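Local coordinates for SusD family protein (Bacteroides uniformis, PDB 7KV1) that probably binds beta-glucans at the cell surface of a human gut bacterium, as a SusD-like surface glycan-binding protein built on a helical, tetratricopeptide-type scaffold, at residues Q230-A233 against Y234-A238; Y406-A409 against E410-N414; V454-E457 against R458-F462. One frame throughout, in Å; residues are numbered along the deposited sequence.

Contact 1: Q230-A233 against Y234-A238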
loop_
_atom_site.group_PDB
_atom_site.type_symbol
_atom_site.label_atom_id
_atom_site.label_comp_id
_atom_site.label_asym_id
_atom_site.label_seq_id
_atom_site.Cartn_x
_atom_site.Cartn_y
_atom_site.Cartn_z
ATOM N N GLN A 230 13.238 8.582 7.971
ATOM C CA GLN A 230 12.569 9.886 7.972
ATOM C C GLN A 230 11.862 10.039 6.614
ATOM O O GLN A 230 10.778 10.627 6.581
ATOM C CB GLN A 230 13.599 10.956 8.286
ATOM C CG GLN A 230 12.986 12.321 8.469
ATOM C CD GLN A 230 12.463 12.532 9.855
ATOM O OE1 GLN A 230 12.177 11.576 10.582
ATOM N NE2 GLN A 230 12.318 13.803 10.207
ATOM N N ALA A 231 12.475 9.595 5.520
ATOM C CA ALA A 231 11.851 9.688 4.174
ATOM C C ALA A 231 10.556 8.869 4.193
ATOM O O ALA A 231 9.544 9.308 3.659
ATOM C CB ALA A 231 12.787 9.205 3.097
ATOM N N MET A 232 10.581 7.688 4.790
ATOM C CA MET A 232 9.369 6.838 4.842
ATOM C C MET A 232 8.297 7.573 5.651
ATOM O O MET A 232 7.120 7.515 5.251
ATOM C CB MET A 232 9.670 5.458 5.425
ATOM C CG MET A 232 8.442 4.593 5.565
ATOM S SD MET A 232 7.820 4.608 7.247
ATOM C CE MET A 232 6.593 3.303 7.176
ATOM N N ALA A 233 8.700 8.244 6.737
ATOM C CA ALA A 233 7.832 9.036 7.633
ATOM C C ALA A 233 7.146 10.156 6.844
ATOM O O ALA A 233 5.913 10.382 7.018
ATOM C CB ALA A 233 8.638 9.597 8.794
ATOM N N TYR A 234 7.922 10.887 6.049
ATOM C CA TYR A 234 7.390 11.944 5.147
ATOM C C TYR A 234 6.285 11.380 4.224
ATOM O O TYR A 234 5.286 12.045 3.988
ATOM C CB TYR A 234 8.521 12.560 4.313
ATOM C CG TYR A 234 9.540 13.371 5.072
ATOM C CD1 TYR A 234 9.353 13.755 6.391
ATOM C CD2 TYR A 234 10.664 13.847 4.424
ATOM C CE1 TYR A 234 10.308 14.499 7.070
ATOM C CE2 TYR A 234 11.610 14.620 5.079
ATOM C CZ TYR A 234 11.430 14.953 6.410
ATOM O OH TYR A 234 12.365 15.731 7.039
ATOM N N MET A 235 6.479 10.186 3.679
ATOM C CA MET A 235 5.530 9.553 2.729
ATOM C C MET A 235 4.267 9.132 3.488
ATOM O O MET A 235 3.173 9.296 2.964
ATOM C CB MET A 235 6.207 8.384 2.005
ATOM C CG MET A 235 7.349 8.866 1.086
ATOM S SD MET A 235 6.790 10.022 -0.230
ATOM C CE MET A 235 5.852 8.947 -1.312
ATOM N N VAL A 236 4.400 8.630 4.701
ATOM C CA VAL A 236 3.205 8.282 5.526
ATOM C C VAL A 236 2.451 9.582 5.831
ATOM O O VAL A 236 1.195 9.631 5.725
ATOM C CB VAL A 236 3.594 7.534 6.811
ATOM C CG1 VAL A 236 2.358 7.334 7.682
ATOM C CG2 VAL A 236 4.249 6.195 6.507
ATOM N N TYR A 237 3.198 10.627 6.179
ATOM C CA TYR A 237 2.614 11.939 6.551
ATOM C C TYR A 237 1.762 12.425 5.368
ATOM O O TYR A 237 0.601 12.744 5.573
ATOM C CB TYR A 237 3.699 12.939 6.955
ATOM C CG TYR A 237 3.163 14.251 7.459
ATOM C CD1 TYR A 237 2.813 14.393 8.789
ATOM C CD2 TYR A 237 2.954 15.328 6.621
ATOM C CE1 TYR A 237 2.318 15.575 9.288
ATOM C CE2 TYR A 237 2.462 16.520 7.102
ATOM C CZ TYR A 237 2.189 16.661 8.449
ATOM O OH TYR A 237 1.691 17.823 8.946
ATOM N N ALA A 238 2.348 12.470 4.168
ATOM C CA ALA A 238 1.685 12.931 2.939
ATOM C C ALA A 238 0.464 12.049 2.701
ATOM O O ALA A 238 -0.604 12.580 2.457
ATOM C CB ALA A 238 2.632 12.897 1.774
#

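Contact 2: Y406-A409 against E410-N414. With NCO (cobalt hexammine(III)), chain C.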
loop_
_atom_site.group_PDB
_atom_site.type_symbol
_atom_site.label_atom_id
_atom_site.label_comp_id
_atom_site.label_asym_id
_atom_site.label_seq_id
_atom_site.Cartn_x
_atom_site.Cartn_y
_atom_site.Cartn_z
ATOM N N TYR A 406 6.717 2.479 -0.943
ATOM C CA TYR A 406 6.854 3.914 -1.283
ATOM C C TYR A 406 7.966 4.060 -2.311
ATOM O O TYR A 406 9.065 3.637 -2.007
ATOM C CB TYR A 406 7.174 4.757 -0.048
ATOM C CG TYR A 406 6.004 4.902 0.883
ATOM C CD1 TYR A 406 4.766 5.291 0.387
ATOM C CD2 TYR A 406 6.117 4.605 2.230
ATOM C CE1 TYR A 406 3.662 5.377 1.225
ATOM C CE2 TYR A 406 5.025 4.715 3.079
ATOM C CZ TYR A 406 3.786 5.090 2.571
ATOM O OH TYR A 406 2.684 5.152 3.374
ATOM N N ARG A 407 7.661 4.649 -3.464
ATOM C CA ARG A 407 8.646 4.990 -4.520
ATOM C C ARG A 407 8.715 6.517 -4.689
ATOM O O ARG A 407 7.710 7.210 -4.519
ATOM C CB ARG A 407 8.230 4.364 -5.856
ATOM C CG ARG A 407 8.120 2.855 -5.794
ATOM C CD ARG A 407 8.063 2.291 -7.177
ATOM N NE ARG A 407 6.783 2.309 -7.852
ATOM C CZ ARG A 407 6.480 3.023 -8.940
ATOM N NH1 ARG A 407 7.318 3.922 -9.422
ATOM N NH2 ARG A 407 5.307 2.839 -9.536
ATOM N N TYR A 408 9.847 7.013 -5.134
ATOM C CA TYR A 408 10.043 8.454 -5.400
ATOM C C TYR A 408 9.086 8.946 -6.512
ATOM O O TYR A 408 8.837 10.163 -6.518
ATOM C CB TYR A 408 11.521 8.710 -5.696
ATOM C CG TYR A 408 11.902 10.127 -6.029
ATOM C CD1 TYR A 408 11.934 11.118 -5.057
ATOM C CD2 TYR A 408 12.230 10.478 -7.324
ATOM C CE1 TYR A 408 12.307 12.414 -5.374
ATOM C CE2 TYR A 408 12.632 11.764 -7.652
ATOM C CZ TYR A 408 12.641 12.739 -6.680
ATOM O OH TYR A 408 13.019 14.005 -6.999
ATOM N N ALA A 409 8.552 8.089 -7.395
ATOM C CA ALA A 409 7.485 8.501 -8.346
ATOM C C ALA A 409 6.301 9.080 -7.554
ATOM O O ALA A 409 5.762 10.135 -7.933
ATOM C CB ALA A 409 7.054 7.373 -9.261
ATOM N N GLU A 410 5.971 8.462 -6.417
ATOM C CA GLU A 410 4.865 8.917 -5.555
ATOM C C GLU A 410 5.227 10.228 -4.836
ATOM O O GLU A 410 4.336 11.076 -4.651
ATOM C CB GLU A 410 4.445 7.782 -4.615
ATOM C CG GLU A 410 3.153 8.080 -3.928
ATOM C CD GLU A 410 2.579 7.031 -2.999
ATOM O OE1 GLU A 410 3.225 5.982 -2.755
ATOM O OE2 GLU A 410 1.419 7.241 -2.606
ATOM N N THR A 411 6.487 10.421 -4.446
ATOM C CA THR A 411 6.983 11.729 -3.935
ATOM C C THR A 411 6.646 12.824 -4.958
ATOM O O THR A 411 6.044 13.846 -4.565
ATOM C CB THR A 411 8.481 11.668 -3.612
ATOM O OG1 THR A 411 8.775 10.485 -2.854
ATOM C CG2 THR A 411 8.928 12.919 -2.893
ATOM N N LEU A 412 6.981 12.617 -6.236
ATOM C CA LEU A 412 6.816 13.669 -7.274
ATOM C C LEU A 412 5.320 13.924 -7.465
ATOM O O LEU A 412 4.920 15.104 -7.472
ATOM C CB LEU A 412 7.500 13.236 -8.578
ATOM C CG LEU A 412 9.031 13.227 -8.559
ATOM C CD1 LEU A 412 9.558 12.424 -9.732
ATOM C CD2 LEU A 412 9.628 14.641 -8.588
ATOM N N LEU A 413 4.507 12.868 -7.559
ATOM C CA LEU A 413 3.053 13.009 -7.816
ATOM C C LEU A 413 2.347 13.573 -6.576
ATOM O O LEU A 413 1.391 14.362 -6.757
ATOM C CB LEU A 413 2.463 11.689 -8.310
ATOM C CG LEU A 413 2.997 11.195 -9.663
ATOM C CD1 LEU A 413 2.370 9.879 -10.052
ATOM C CD2 LEU A 413 2.745 12.188 -10.787
ATOM N N ASN A 414 2.805 13.212 -5.372
ATOM C CA ASN A 414 2.306 13.814 -4.121
ATOM C C ASN A 414 2.568 15.322 -4.190
ATOM O O ASN A 414 1.664 16.110 -3.938
ATOM C CB ASN A 414 3.001 13.244 -2.877
ATOM C CG ASN A 414 2.511 11.883 -2.421
ATOM O OD1 ASN A 414 1.537 11.357 -2.949
ATOM N ND2 ASN A 414 3.211 11.301 -1.457
HETATM CO CO NCO C . 17.124 15.007 -7.553
HETATM N N1 NCO C . 18.663 13.950 -6.814
HETATM N N2 NCO C . 15.607 16.170 -8.126
HETATM N N3 NCO C . 18.232 15.686 -9.157
HETATM N N4 NCO C . 17.716 16.547 -6.474
HETATM N N5 NCO C . 15.976 14.363 -5.993
HETATM N N6 NCO C . 16.528 13.486 -8.665
HETATM O O HOH W 1 4.950 4.490 -4.076
#

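Contact 3: V454-E457 against R458-F462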
loop_
_atom_site.group_PDB
_atom_site.type_symbol
_atom_site.label_atom_id
_atom_site.label_comp_id
_atom_site.label_asym_id
_atom_site.label_seq_id
_atom_site.Cartn_x
_atom_site.Cartn_y
_atom_site.Cartn_z
ATOM N N VAL A 454 -2.780 14.802 -12.387
ATOM C CA VAL A 454 -1.973 14.085 -11.356
ATOM C C VAL A 454 -2.720 12.797 -10.979
ATOM O O VAL A 454 -2.100 11.730 -10.971
ATOM C CB VAL A 454 -1.661 14.954 -10.137
ATOM C CG1 VAL A 454 -0.777 14.210 -9.140
ATOM C CG2 VAL A 454 -1.042 16.275 -10.546
ATOM N N LEU A 455 -4.022 12.860 -10.694
ATOM C CA LEU A 455 -4.774 11.629 -10.337
ATOM C C LEU A 455 -4.693 10.617 -11.487
ATOM O O LEU A 455 -4.570 9.375 -11.228
ATOM C CB LEU A 455 -6.219 12.014 -9.990
ATOM C CG LEU A 455 -6.374 12.991 -8.834
ATOM C CD1 LEU A 455 -7.835 13.266 -8.615
ATOM C CD2 LEU A 455 -5.713 12.461 -7.551
ATOM N N THR A 456 -4.785 11.062 -12.738
ATOM C CA THR A 456 -4.683 10.126 -13.888
ATOM C C THR A 456 -3.295 9.500 -13.904
ATOM O O THR A 456 -3.200 8.277 -14.105
ATOM C CB THR A 456 -5.024 10.816 -15.214
ATOM O OG1 THR A 456 -6.402 11.165 -15.098
ATOM C CG2 THR A 456 -4.745 9.943 -16.424
ATOM N N GLU A 457 -2.252 10.294 -13.701
ATOM C CA GLU A 457 -0.860 9.799 -13.713
ATOM C C GLU A 457 -0.628 8.767 -12.597
ATOM O O GLU A 457 0.046 7.748 -12.853
ATOM C CB GLU A 457 0.142 10.944 -13.638
ATOM C CG GLU A 457 1.469 10.578 -14.236
ATOM C CD GLU A 457 1.442 10.331 -15.736
ATOM O OE1 GLU A 457 0.715 11.072 -16.434
ATOM O OE2 GLU A 457 2.164 9.394 -16.195
ATOM N N ARG A 458 -1.233 8.965 -11.434
ATOM C CA ARG A 458 -1.177 8.006 -10.320
ATOM C C ARG A 458 -1.774 6.670 -10.781
ATOM O O ARG A 458 -1.243 5.642 -10.397
ATOM C CB ARG A 458 -1.904 8.560 -9.081
ATOM C CG ARG A 458 -1.201 9.731 -8.413
ATOM C CD ARG A 458 -2.010 10.246 -7.245
ATOM N NE ARG A 458 -1.872 9.297 -6.169
ATOM C CZ ARG A 458 -0.895 9.320 -5.260
ATOM N NH1 ARG A 458 0.003 10.279 -5.267
ATOM N NH2 ARG A 458 -0.808 8.387 -4.342
ATOM N N ARG A 459 -2.862 6.685 -11.547
ATOM C CA ARG A 459 -3.504 5.429 -11.983
ATOM C C ARG A 459 -2.535 4.674 -12.911
ATOM O O ARG A 459 -2.368 3.455 -12.767
ATOM C CB ARG A 459 -4.814 5.709 -12.721
ATOM C CG ARG A 459 -5.518 4.423 -13.123
ATOM C CD ARG A 459 -6.786 4.469 -13.948
ATOM N NE ARG A 459 -7.287 3.084 -13.857
ATOM C CZ ARG A 459 -8.293 2.577 -14.551
ATOM N NH1 ARG A 459 -8.935 3.318 -15.439
ATOM N NH2 ARG A 459 -8.615 1.300 -14.390
ATOM N N LEU A 460 -1.901 5.385 -13.835
ATOM C CA LEU A 460 -0.972 4.754 -14.799
ATOM C C LEU A 460 0.274 4.223 -14.067
ATOM O O LEU A 460 0.834 3.156 -14.470
ATOM C CB LEU A 460 -0.606 5.752 -15.898
ATOM C CG LEU A 460 -1.757 6.264 -16.765
ATOM C CD1 LEU A 460 -1.265 7.391 -17.677
ATOM C CD2 LEU A 460 -2.338 5.150 -17.617
ATOM N N GLU A 461 0.723 4.921 -13.037
ATOM C CA GLU A 461 2.050 4.694 -12.428
ATOM C C GLU A 461 2.000 3.509 -11.457
ATOM O O GLU A 461 3.028 2.838 -11.335
ATOM C CB GLU A 461 2.528 5.975 -11.755
ATOM C CG GLU A 461 3.918 5.925 -11.127
ATOM C CD GLU A 461 5.068 5.789 -12.104
ATOM O OE1 GLU A 461 4.859 6.131 -13.269
ATOM O OE2 GLU A 461 6.181 5.339 -11.677
ATOM N N PHE A 462 0.865 3.265 -10.802
ATOM C CA PHE A 462 0.815 2.435 -9.573
ATOM C C PHE A 462 -0.097 1.211 -9.720
ATOM O O PHE A 462 -0.526 0.651 -8.699
ATOM C CB PHE A 462 0.434 3.319 -8.389
ATOM C CG PHE A 462 1.458 4.379 -8.087
ATOM C CD1 PHE A 462 2.767 4.046 -7.767
ATOM C CD2 PHE A 462 1.108 5.713 -8.107
ATOM C CE1 PHE A 462 3.710 5.030 -7.548
ATOM C CE2 PHE A 462 2.041 6.702 -7.832
ATOM C CZ PHE A 462 3.344 6.353 -7.562
#

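Contact 1: Q230-A233 against Y234-A238
The first two turns of helix 230-244, in the helical scaffold of this SusD-like protein, bring Gln230 against Tyr234 and Met232 against Val236, each pair one turn apart. Gln230 is tied to Tyr234 in two ways. Its carbonyl O accepts the N-H of Tyr234 (Gln230 O to Tyr234 N, 2.9 Å), and the same oxygen also lies over one face of the Tyr234 ring, displaced toward the rim. Its side chain swings past the phenol end, with Gln230 CG 3.7 Å from Tyr234 CZ. Chi2 of 84° bends the chain there, and the amide and ring planes stand 56° apart. The polar ends turn to different partners: Gln230 NE2 to Ile200 O, and Tyr234 OH to Glu259, while the Tyr234 ring stacks on Tyr256.

On another flank, the methyl of Met232 meets one branch of Val236 (Met232 CE to Val236 CG2, 3.8 Å). Val236 CG2 also rests on the carbonyl of the preceding turn, 3.4 Å from Met232 O. The following backbone bonds are regular, ending with Tyr237 N to Ala233 O at 2.9 Å. The Met232-Val236 pair faces helix 138-162, where Met232 and Val236 reach Leu150 and Val153 respectively. On the tyrosine flank, hydrogen bonds to neighbouring helices satisfy the buried amide nitrogen and phenol, which should limit rotation of both groups.

Contact 2: Y406-A409 against E410-N414
Tyr408 packs against Thr411 and Leu412 where strand 403-407 turns directly into helix 408-420, with Arg407 as the N-cap. From CB, which points away from the following turn, chi1 of 178° sets CG beside the carbonyl carbon and carries the ring back over the helix. On one margin, Tyr408 CD1 meets Thr411 CB at 3.8 Å. Tyr408 CD2 and CE2 run beside Leu412 CD1, with CE2 the nearer of the two at 3.8 Å. Leu412 CG sits over one face of the ring, offset toward the rim, and the other methyl, Leu412 CD2, reaches Tyr408 CZ and then OH. At the tip, Tyr408 OH accepts a hydrogen bond from ammine N5 of cobalt hexammine, 3.1 Å away. The backbone oxygens of Ile261, Ser263 and Phe266 also bind this ion, so the pocket gathers oxygen acceptors around a highly charged cation.

The first turn of the helix is closed from Arg407 O, which accepts Glu410 N at 2.9 Å, the donor standing 48° out of the carbonyl plane, and takes a weak second bond from Thr411 N. Thr411 OG1 is buried here without a polar partner. The guanidinium of Arg407 turns elsewhere, to Glu285 and Glu465.

Glu410 extends fully back toward the strand. Its OE1 lies in the ring plane at the edge of Tyr406, 3.6 Å from Tyr406 CD1, and also pairs with Lys467; Tyr406 OH bonds to Glu239. A water gives a bridged counterpart of the capping-box bond, accepting from Arg407 N at 2.8 Å and donating to Glu410 OE1 at 2.6 Å.

Contact 3: V454-E457 against R458-F462
Val454 and Arg458 open the ladder of backbone hydrogen bonds along the second half of helix 451-461, with Val454 O accepting Arg458 N at 2.9 Å. Leu455 O takes Arg459 N in the next rung. Thr456 O is gripped twice: Leu460 N approaches in the carbonyl plane at 3.2 Å, and Arg459 N adds a weak bond with an N-H...O angle of 122°. Glu461 N closes on Glu457 O, after which Phe462 leaves helical geometry and Phe462 N makes a weak bond to Arg458 O.

Side-chain carbons lie against carbonyl oxygens of the preceding turn: Arg458 CG is 3.4 Å from Val454 O, and Leu460 CG rests 3.6 Å from Thr456 O. Between carbons the contact is loose, Arg458 CD coming within 4.3 Å of Leu455 CD2. At the end of the helix, Glu461 CG lies over the centre of the Phe462 ring.

Glu457, Arg458 and Glu461 find opposite charges. Glu457 and Glu461 both bend at chi2 (66° in Glu457), leaving Glu457 OE2 and Glu461 OE1 5.1 Å apart; Arg353 makes a salt bridge to each, which probably offsets the repulsion between them. Glu457 also pairs with Arg438. Arg458 folds at chi3 to present NE to Asp471.

Val454 and Glu457 pack on Leu434 of helix 429-440, while Leu455 and Arg459 touch helix 468-474. Helix 408-420 borders the segment through Glu417, beside Val454, so 454-462 packs against three helices, while Thr456, Arg459 and Leu460 remain partly exposed.

Overall arrangement
None of the three contacts spans a long loop: each joins neighbouring turns of one continuous piece of chain, and they follow in series without nesting or crossing. Contact 1 comes first, in helix 230-244. Contact 2, some 170 residues on, starts helix 408-420, and touches contact 1 through Met235 SD and Thr411 OG1, 3.3 Å apart, and through Asn414 beside Ala238. Contact 3, in helix 451-461, lies on another flank of contact 2, joined by a salt bridge from Arg407 NH1 to Glu461 OE2 at 2.9 Å and by Asn414 OD1 near Arg458 NH1. Contacts 1 and 3 do not touch; helix 408-420 links them.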